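Local coordinates for actin-related protein 8 (Homo sapiens, PDB 4FO0), which binds ATP with low basal ATPase activity and serves as a proposed core subunit of the INO80 chromatin-remodelling complex, at residues A[229-234]-A[568-573]; A[15-20]-A[200-205]; A[236-241]-A[559-564]. All coordinates share one frame; numbering follows the deposited sequence.

Interaction 1: residues A[229-234]-A[568-573]; sequences GIVVHQ and QELWIY
V231 packs against L570 and W571 beside the place where the short strand 572-573 pairs with strand 229-234. Its CB lies 4.0 Å from W571 CZ3. From there the two methyls part. CG1 is turned anti to the backbone N (chi1 171°) and lies 4.1 Å from L570 CB, while CG2 sits beside that N and reaches over one face of the indole, at its six-membered ring. The two side chains cross at about a right angle, a CH-pi contact in kind, although CG2 is modelled too close to the ring for its exact height to be trusted. Alongside, I230 and I572 form an antiparallel hydrogen-bonded pair: I572 N gives a nearly straight bond to I230 O (2.9 Å, 172°), and I230 N gives a more bent one to I572 O (2.9 Å, 140°). This adds a C-terminal edge strand to the sheet that holds strands 17-21 and 200-205, as in the actin fold. I230 CG2 and I572 CB meet at 4.1 Å with the side chains pointing the same way; helix 211-225 packs on I230 and helix 583-588 on I572. R200 makes a cation-pi contact with the W571 indole. A serine in place of W571 would probably leave V231 CG2 without its aromatic cover and the R200 guanidinium without its pi partner. On the neighbouring non-hydrogen-bonded pair, G229 CA comes within 3.9 Å of Y573 CD1.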
loop_
_atom_site.group_PDB
_atom_site.type_symbol
_atom_site.label_atom_id
_atom_site.label_comp_id
_atom_site.label_asym_id
_atom_site.label_seq_id
_atom_site.Cartn_x
_atom_site.Cartn_y
_atom_site.Cartn_z
ATOM N N GLY A 229 -10.761 5.090 24.958
ATOM C CA GLY A 229 -10.060 6.259 24.463
ATOM C C GLY A 229 -9.313 5.958 23.186
ATOM O O GLY A 229 -9.134 4.802 22.826
ATOM N N ILE A 230 -8.858 7.006 22.516
ATOM C CA ILE A 230 -8.206 6.873 21.232
ATOM C C ILE A 230 -7.199 7.985 21.049
ATOM O O ILE A 230 -7.343 9.075 21.606
ATOM C CB ILE A 230 -9.233 6.990 20.074
ATOM C CG1 ILE A 230 -8.567 6.756 18.716
ATOM C CG2 ILE A 230 -9.881 8.366 20.069
ATOM C CD1 ILE A 230 -9.569 6.719 17.556
ATOM N N VAL A 231 -6.177 7.697 20.256
ATOM C CA VAL A 231 -5.274 8.721 19.766
ATOM C C VAL A 231 -5.156 8.571 18.259
ATOM O O VAL A 231 -4.861 7.490 17.741
ATOM C CB VAL A 231 -3.872 8.590 20.359
ATOM C CG1 VAL A 231 -2.934 9.538 19.643
ATOM C CG2 VAL A 231 -3.893 8.862 21.859
ATOM N N VAL A 232 -5.377 9.663 17.550
ATOM C CA VAL A 232 -5.243 9.636 16.110
ATOM C C VAL A 232 -3.924 10.283 15.721
ATOM O O VAL A 232 -3.557 11.317 16.266
ATOM C CB VAL A 232 -6.399 10.380 15.437
ATOM C CG1 VAL A 232 -6.152 10.483 13.967
ATOM C CG2 VAL A 232 -7.691 9.668 15.712
ATOM N N HIS A 233 -3.200 9.667 14.796
ATOM C CA HIS A 233 -2.001 10.296 14.276
ATOM C C HIS A 233 -1.789 9.958 12.806
ATOM O O HIS A 233 -2.338 8.986 12.295
ATOM C CB HIS A 233 -0.787 9.883 15.098
ATOM C CG HIS A 233 0.184 10.996 15.333
ATOM N ND1 HIS A 233 0.273 12.090 14.498
ATOM C CD2 HIS A 233 1.092 11.193 16.318
ATOM C CE1 HIS A 233 1.205 12.910 14.955
ATOM N NE2 HIS A 233 1.716 12.387 16.056
ATOM N N GLN A 234 -0.982 10.761 12.130
ATOM C CA GLN A 234 -0.704 10.537 10.724
ATOM C C GLN A 234 0.297 9.421 10.537
ATOM O O GLN A 234 1.247 9.295 11.305
ATOM C CB GLN A 234 -0.175 11.801 10.094
ATOM C CG GLN A 234 -1.111 12.945 10.269
ATOM C CD GLN A 234 -0.439 14.240 9.967
ATOM O OE1 GLN A 234 -0.616 14.805 8.889
ATOM N NE2 GLN A 234 0.367 14.718 10.907
ATOM N N GLN A 568 0.361 11.131 26.835
ATOM C CA GLN A 568 -0.634 11.129 27.897
ATOM C C GLN A 568 -1.707 12.184 27.653
ATOM O O GLN A 568 -2.878 11.986 27.982
ATOM C CB GLN A 568 0.038 11.358 29.243
ATOM C CG GLN A 568 1.166 10.377 29.509
ATOM C CD GLN A 568 1.848 10.609 30.845
ATOM O OE1 GLN A 568 1.239 11.109 31.794
ATOM N NE2 GLN A 568 3.123 10.246 30.924
ATOM N N GLU A 569 -1.309 13.294 27.048
ATOM C CA GLU A 569 -2.222 14.407 26.829
ATOM C C GLU A 569 -3.007 14.324 25.514
ATOM O O GLU A 569 -3.808 15.204 25.213
ATOM C CB GLU A 569 -1.451 15.723 26.877
ATOM C CG GLU A 569 -0.714 15.965 28.185
ATOM C CD GLU A 569 0.798 16.022 27.998
ATOM O OE1 GLU A 569 1.455 14.953 28.056
ATOM O OE2 GLU A 569 1.331 17.137 27.788
ATOM N N LEU A 570 -2.784 13.276 24.727
ATOM C CA LEU A 570 -3.441 13.177 23.428
ATOM C C LEU A 570 -4.760 12.419 23.478
ATOM O O LEU A 570 -5.649 12.686 22.681
ATOM C CB LEU A 570 -2.513 12.542 22.390
ATOM C CG LEU A 570 -1.200 13.283 22.104
ATOM C CD1 LEU A 570 -0.356 12.548 21.062
ATOM C CD2 LEU A 570 -1.463 14.710 21.666
ATOM N N TRP A 571 -4.894 11.494 24.425
ATOM C CA TRP A 571 -6.076 10.627 24.486
ATOM C C TRP A 571 -7.391 11.382 24.480
ATOM O O TRP A 571 -7.580 12.340 25.226
ATOM C CB TRP A 571 -6.020 9.690 25.696
ATOM C CG TRP A 571 -4.832 8.802 25.669
ATOM C CD1 TRP A 571 -3.704 8.927 26.413
ATOM C CD2 TRP A 571 -4.632 7.662 24.823
ATOM N NE1 TRP A 571 -2.813 7.925 26.099
ATOM C CE2 TRP A 571 -3.360 7.135 25.125
ATOM C CE3 TRP A 571 -5.403 7.037 23.843
ATOM C CZ2 TRP A 571 -2.841 6.013 24.480
ATOM C CZ3 TRP A 571 -4.890 5.921 23.208
ATOM C CH2 TRP A 571 -3.621 5.423 23.525
ATOM N N ILE A 572 -8.299 10.943 23.623
ATOM C CA ILE A 572 -9.657 11.444 23.649
ATOM C C ILE A 572 -10.522 10.316 24.146
ATOM O O ILE A 572 -10.475 9.215 23.601
ATOM C CB ILE A 572 -10.133 11.866 22.261
ATOM C CG1 ILE A 572 -9.283 13.026 21.736
ATOM C CG2 ILE A 572 -11.600 12.246 22.305
ATOM C CD1 ILE A 572 -9.621 13.434 20.315
ATOM N N TYR A 573 -11.309 10.585 25.183
ATOM C CA TYR A 573 -12.087 9.542 25.836
ATOM C C TYR A 573 -13.543 9.577 25.437
ATOM O O TYR A 573 -14.050 10.600 24.976
ATOM C CB TYR A 573 -11.922 9.616 27.361
ATOM C CG TYR A 573 -10.507 9.298 27.796
ATOM C CD1 TYR A 573 -10.097 7.975 27.968
ATOM C CD2 TYR A 573 -9.564 10.314 27.990
ATOM C CE1 TYR A 573 -8.788 7.664 28.345
ATOM C CE2 TYR A 573 -8.249 10.015 28.368
ATOM C CZ TYR A 573 -7.872 8.685 28.545
ATOM O OH TYR A 573 -6.583 8.364 28.917
#

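Interaction 2: residues A[15-20]-A[200-205]; sequences NFIIVI and RCILLI
I17, I18, V19 and I20 run parallel to R200, C201, I202 and L203 in matched register, the strand axes 19° apart. Five backbone bonds join them: R200 N to F16 O, I18 N to R200 O, I202 N to I18 O, I20 N to I202 O (2.8 Å) and L204 N to I20 O. On one face I17 CG2 meets I202 CG1 at 3.6 Å, V19 lies side by side with I202, and I17 CD1 approaches R200 NH2 at 3.6 Å. On the other, I20 CD1 touches C201 SG (3.5 Å), a sulfur that chi1 of 173° places on the far side of CB from its own amide. F16 O takes two donors, R200 N and a water (2.9 Å), and the same water accepts from R200 NE (2.8 Å), linking the arginine side chain to the carbonyl just before strand 17-21. Further out, helix 553-563 packs on the I17 and I202 face and W555 NE1 bonds to V19 O, while strand 26-31 packs on I18 and I20. Strand 200-205 thus lies between 17-21 and 229-234, the central parallel part of an actin-fold domain, where the turn after 17-21 carries the ATP-binding S24 and T25.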
loop_
_atom_site.group_PDB
_atom_site.type_symbol
_atom_site.label_atom_id
_atom_site.label_comp_id
_atom_site.label_asym_id
_atom_site.label_seq_id
_atom_site.Cartn_x
_atom_site.Cartn_y
_atom_site.Cartn_z
ATOM N N ASN A 15 -0.182 -3.301 26.714
ATOM C CA ASN A 15 -0.886 -4.528 26.393
ATOM C C ASN A 15 -2.356 -4.220 26.186
ATOM O O ASN A 15 -3.097 -5.031 25.638
ATOM C CB ASN A 15 -0.720 -5.584 27.489
ATOM C CG ASN A 15 -1.291 -6.957 27.082
ATOM O OD1 ASN A 15 -0.811 -7.584 26.134
ATOM N ND2 ASN A 15 -2.306 -7.430 27.813
ATOM N N PHE A 16 -2.759 -3.028 26.615
ATOM C CA PHE A 16 -4.150 -2.611 26.538
ATOM C C PHE A 16 -4.368 -1.484 25.548
ATOM O O PHE A 16 -5.404 -0.822 25.546
ATOM C CB PHE A 16 -4.657 -2.255 27.925
ATOM C CG PHE A 16 -4.746 -3.438 28.807
ATOM C CD1 PHE A 16 -5.866 -4.252 28.767
ATOM C CD2 PHE A 16 -3.677 -3.797 29.614
ATOM C CE1 PHE A 16 -5.934 -5.381 29.552
ATOM C CE2 PHE A 16 -3.739 -4.921 30.400
ATOM C CZ PHE A 16 -4.870 -5.719 30.369
ATOM N N ILE A 17 -3.382 -1.290 24.688
ATOM C CA ILE A 17 -3.510 -0.326 23.625
ATOM C C ILE A 17 -3.465 -1.027 22.275
ATOM O O ILE A 17 -2.464 -1.665 21.933
ATOM C CB ILE A 17 -2.418 0.714 23.746
ATOM C CG1 ILE A 17 -2.659 1.524 25.027
ATOM C CG2 ILE A 17 -2.386 1.583 22.499
ATOM C CD1 ILE A 17 -1.537 2.452 25.381
ATOM N N ILE A 18 -4.564 -0.945 21.526
ATOM C CA ILE A 18 -4.608 -1.520 20.176
ATOM C C ILE A 18 -4.149 -0.509 19.128
ATOM O O ILE A 18 -4.667 0.611 19.063
ATOM C CB ILE A 18 -6.005 -1.980 19.776
ATOM C CG1 ILE A 18 -6.522 -3.058 20.726
ATOM C CG2 ILE A 18 -5.973 -2.528 18.367
ATOM C CD1 ILE A 18 -5.688 -4.287 20.718
ATOM N N VAL A 19 -3.161 -0.895 18.322
ATOM C CA VAL A 19 -2.669 -0.017 17.265
ATOM C C VAL A 19 -3.224 -0.441 15.909
ATOM O O VAL A 19 -3.080 -1.599 15.496
ATOM C CB VAL A 19 -1.135 0.040 17.243
ATOM C CG1 VAL A 19 -0.638 0.872 16.070
ATOM C CG2 VAL A 19 -0.627 0.616 18.557
ATOM N N ILE A 20 -3.880 0.498 15.233
ATOM C CA ILE A 20 -4.589 0.185 13.994
ATOM C C ILE A 20 -4.098 0.976 12.787
ATOM O O ILE A 20 -4.200 2.209 12.737
ATOM C CB ILE A 20 -6.087 0.403 14.147
ATOM C CG1 ILE A 20 -6.582 -0.316 15.402
ATOM C CG2 ILE A 20 -6.828 -0.077 12.891
ATOM C CD1 ILE A 20 -8.038 -0.049 15.725
ATOM N N ARG A 200 -7.570 0.995 24.913
ATOM C CA ARG A 200 -7.474 2.228 24.173
ATOM C C ARG A 200 -6.919 1.920 22.793
ATOM O O ARG A 200 -6.360 0.843 22.551
ATOM C CB ARG A 200 -6.566 3.220 24.886
ATOM C CG ARG A 200 -7.268 3.952 26.000
ATOM C CD ARG A 200 -6.287 4.804 26.770
ATOM N NE ARG A 200 -5.204 3.985 27.296
ATOM C CZ ARG A 200 -4.160 4.468 27.955
ATOM N NH1 ARG A 200 -4.070 5.773 28.173
ATOM N NH2 ARG A 200 -3.215 3.649 28.393
ATOM N N CYS A 201 -7.056 2.888 21.900
ATOM C CA CYS A 201 -6.721 2.696 20.503
ATOM C C CYS A 201 -5.815 3.783 19.924
ATOM O O CYS A 201 -6.037 4.976 20.116
ATOM C CB CYS A 201 -8.012 2.643 19.691
ATOM S SG CYS A 201 -7.735 2.602 17.923
ATOM N N ILE A 202 -4.792 3.364 19.200
ATOM C CA ILE A 202 -4.057 4.297 18.372
ATOM C C ILE A 202 -4.430 4.069 16.912
ATOM O O ILE A 202 -4.161 3.003 16.352
ATOM C CB ILE A 202 -2.567 4.098 18.526
ATOM C CG1 ILE A 202 -2.178 4.222 20.012
ATOM C CG2 ILE A 202 -1.834 5.062 17.601
ATOM C CD1 ILE A 202 -1.245 5.368 20.325
ATOM N N LEU A 203 -5.059 5.072 16.310
ATOM C CA LEU A 203 -5.464 5.016 14.915
ATOM C C LEU A 203 -4.539 5.821 14.003
ATOM O O LEU A 203 -4.436 7.046 14.120
ATOM C CB LEU A 203 -6.896 5.530 14.751
ATOM C CG LEU A 203 -7.448 5.566 13.312
ATOM C CD1 LEU A 203 -7.427 4.181 12.668
ATOM C CD2 LEU A 203 -8.858 6.122 13.264
ATOM N N LEU A 204 -3.874 5.134 13.082
ATOM C CA LEU A 204 -3.053 5.816 12.092
ATOM C C LEU A 204 -3.922 6.263 10.934
ATOM O O LEU A 204 -4.773 5.509 10.458
ATOM C CB LEU A 204 -1.992 4.882 11.556
ATOM C CG LEU A 204 -0.660 4.849 12.275
ATOM C CD1 LEU A 204 -0.847 4.486 13.738
ATOM C CD2 LEU A 204 0.227 3.849 11.552
ATOM N N ILE A 205 -3.701 7.485 10.471
ATOM C CA ILE A 205 -4.474 8.018 9.366
ATOM C C ILE A 205 -3.546 8.565 8.293
ATOM O O ILE A 205 -2.380 8.848 8.554
ATOM C CB ILE A 205 -5.428 9.126 9.825
ATOM C CG1 ILE A 205 -4.650 10.367 10.263
ATOM C CG2 ILE A 205 -6.286 8.643 10.947
ATOM C CD1 ILE A 205 -5.538 11.529 10.574
HETATM O O HOH W 1 -5.488 1.221 27.656
#

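Interaction 3: residues A[236-241]-A[559-564]; sequences SVCATY and AVLACL
V560 opens the contact by placing CG1 4.2 Å from Y241 CB, low on the tyrosine side chain where it leaves helix 235-243. One residue on, L561 reaches further into the protein and divides its two methyls between two partners. Its chi1 of 165° turns CG away from the backbone N, to the carbonyl side, from where CD1 comes obliquely to the Y241 ring, 4.0 Å from CE2, and CD2 lies 4.4 Å from C238 SG. H233, on the strand that leads into helix 235-243, touches C238, Y241 and L561 alike. The two helical segments cross steeply, at 79° with axes 9.6 Å apart, and the contact between them is apolar, with no hydrogen bond across it. Helix 235-243 runs from strand 229-234 of one sheet to strand 247-253 of the other, and helix 553-563 lies on the return path from strand 540-542 to strand 572-573. They therefore stand on the two chain crossings between the halves of the molecule, consistent with the interdomain hinge region of actin. The side chain of C238 is about 9 Å from that of the ATP-binding D252. Next, L561 O accepts a hydrogen bond from T567 OG1, further along the chain. L564 then points back, with CD1 over one face of the Y241 ring, toward its rim and 4.2 Å from CE2. The opposite ring face is met by V237 O, from the tyrosine's own helix.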
loop_
_atom_site.group_PDB
_atom_site.type_symbol
_atom_site.label_atom_id
_atom_site.label_comp_id
_atom_site.label_asym_id
_atom_site.label_seq_id
_atom_site.Cartn_x
_atom_site.Cartn_y
_atom_site.Cartn_z
ATOM N N SER A 236 2.479 9.108 8.369
ATOM C CA SER A 236 3.797 9.627 8.002
ATOM C C SER A 236 4.661 9.938 9.234
ATOM O O SER A 236 5.843 9.602 9.279
ATOM C CB SER A 236 3.650 10.878 7.144
ATOM O OG SER A 236 2.709 11.760 7.733
ATOM N N VAL A 237 4.075 10.591 10.232
ATOM C CA VAL A 237 4.816 10.893 11.437
ATOM C C VAL A 237 5.161 9.596 12.157
ATOM O O VAL A 237 6.286 9.420 12.643
ATOM C CB VAL A 237 4.026 11.806 12.373
ATOM C CG1 VAL A 237 4.791 12.006 13.659
ATOM C CG2 VAL A 237 3.738 13.122 11.699
ATOM N N CYS A 238 4.192 8.686 12.214
ATOM C CA CYS A 238 4.418 7.388 12.835
ATOM C C CYS A 238 5.586 6.654 12.189
ATOM O O CYS A 238 6.421 6.067 12.875
ATOM C CB CYS A 238 3.152 6.547 12.805
ATOM S SG CYS A 238 1.875 7.173 13.939
ATOM N N ALA A 239 5.651 6.706 10.867
ATOM C CA ALA A 239 6.765 6.104 10.162
ATOM C C ALA A 239 8.101 6.622 10.695
ATOM O O ALA A 239 9.035 5.840 10.865
ATOM C CB ALA A 239 6.654 6.364 8.670
ATOM N N THR A 240 8.196 7.934 10.939
ATOM C CA THR A 240 9.435 8.518 11.459
ATOM C C THR A 240 9.780 7.959 12.837
ATOM O O THR A 240 10.939 7.658 13.100
ATOM C CB THR A 240 9.406 10.064 11.503
ATOM O OG1 THR A 240 8.396 10.515 12.411
ATOM C CG2 THR A 240 9.128 10.627 10.124
ATOM N N TYR A 241 8.766 7.810 13.696
ATOM C CA TYR A 241 8.919 7.188 15.009
ATOM C C TYR A 241 9.425 5.755 14.927
ATOM O O TYR A 241 10.321 5.357 15.664
ATOM C CB TYR A 241 7.584 7.155 15.747
ATOM C CG TYR A 241 7.069 8.506 16.155
ATOM C CD1 TYR A 241 7.909 9.617 16.186
ATOM C CD2 TYR A 241 5.737 8.676 16.519
ATOM C CE1 TYR A 241 7.425 10.859 16.566
ATOM C CE2 TYR A 241 5.249 9.910 16.895
ATOM C CZ TYR A 241 6.097 10.996 16.919
ATOM O OH TYR A 241 5.592 12.216 17.302
ATOM N N ALA A 559 2.844 1.926 17.817
ATOM C CA ALA A 559 3.084 1.308 19.114
ATOM C C ALA A 559 4.048 2.168 19.935
ATOM O O ALA A 559 3.792 2.488 21.095
ATOM C CB ALA A 559 3.638 -0.085 18.930
ATOM N N VAL A 560 5.153 2.546 19.309
ATOM C CA VAL A 560 6.121 3.430 19.926
ATOM C C VAL A 560 5.480 4.705 20.431
ATOM O O VAL A 560 5.880 5.238 21.453
ATOM C CB VAL A 560 7.218 3.824 18.941
ATOM C CG1 VAL A 560 7.914 5.075 19.425
ATOM C CG2 VAL A 560 8.199 2.689 18.792
ATOM N N LEU A 561 4.495 5.197 19.695
ATOM C CA LEU A 561 3.804 6.428 20.056
ATOM C C LEU A 561 3.047 6.279 21.381
ATOM O O LEU A 561 2.828 7.251 22.106
ATOM C CB LEU A 561 2.840 6.828 18.930
ATOM C CG LEU A 561 1.793 7.885 19.272
ATOM C CD1 LEU A 561 2.493 9.145 19.686
ATOM C CD2 LEU A 561 0.863 8.144 18.093
ATOM N N ALA A 562 2.651 5.052 21.691
ATOM C CA ALA A 562 1.876 4.781 22.900
ATOM C C ALA A 562 2.722 4.932 24.166
ATOM O O ALA A 562 2.213 5.294 25.222
ATOM C CB ALA A 562 1.248 3.386 22.826
ATOM N N CYS A 563 4.015 4.655 24.036
ATOM C CA CYS A 563 4.970 4.760 25.128
ATOM C C CYS A 563 5.405 6.200 25.406
ATOM O O CYS A 563 5.933 6.488 26.473
ATOM C CB CYS A 563 6.217 3.924 24.812
ATOM S SG CYS A 563 5.922 2.160 24.479
ATOM N N LEU A 564 5.201 7.099 24.449
ATOM C CA LEU A 564 5.696 8.473 24.594
ATOM C C LEU A 564 5.012 9.262 25.708
ATOM O O LEU A 564 3.816 9.122 25.972
ATOM C CB LEU A 564 5.609 9.257 23.283
ATOM C CG LEU A 564 6.358 8.775 22.039
ATOM C CD1 LEU A 564 6.219 9.817 20.934
ATOM C CD2 LEU A 564 7.828 8.475 22.323
#

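How the interactions relate
The three contacts lie close together on one side of the chain's centre: interactions 1 and 2 are 9 Å apart between centres, 1 and 3 are 12 Å, and 2 and 3 are 11 Å. Interactions 1 and 2 share a sheet in which strands 200-205 and 229-234 are neighbours, V231 N probably bonding to C201 O. Interaction 3 rests on that sheet through helix 553-563, A562 packing on I17 and I202. Along the chain, interaction 2 closes first, then interaction 1 opens with interaction 3 nested inside its loop. Chain parts from both ends thus build one actin-fold domain beside the crossing to the other.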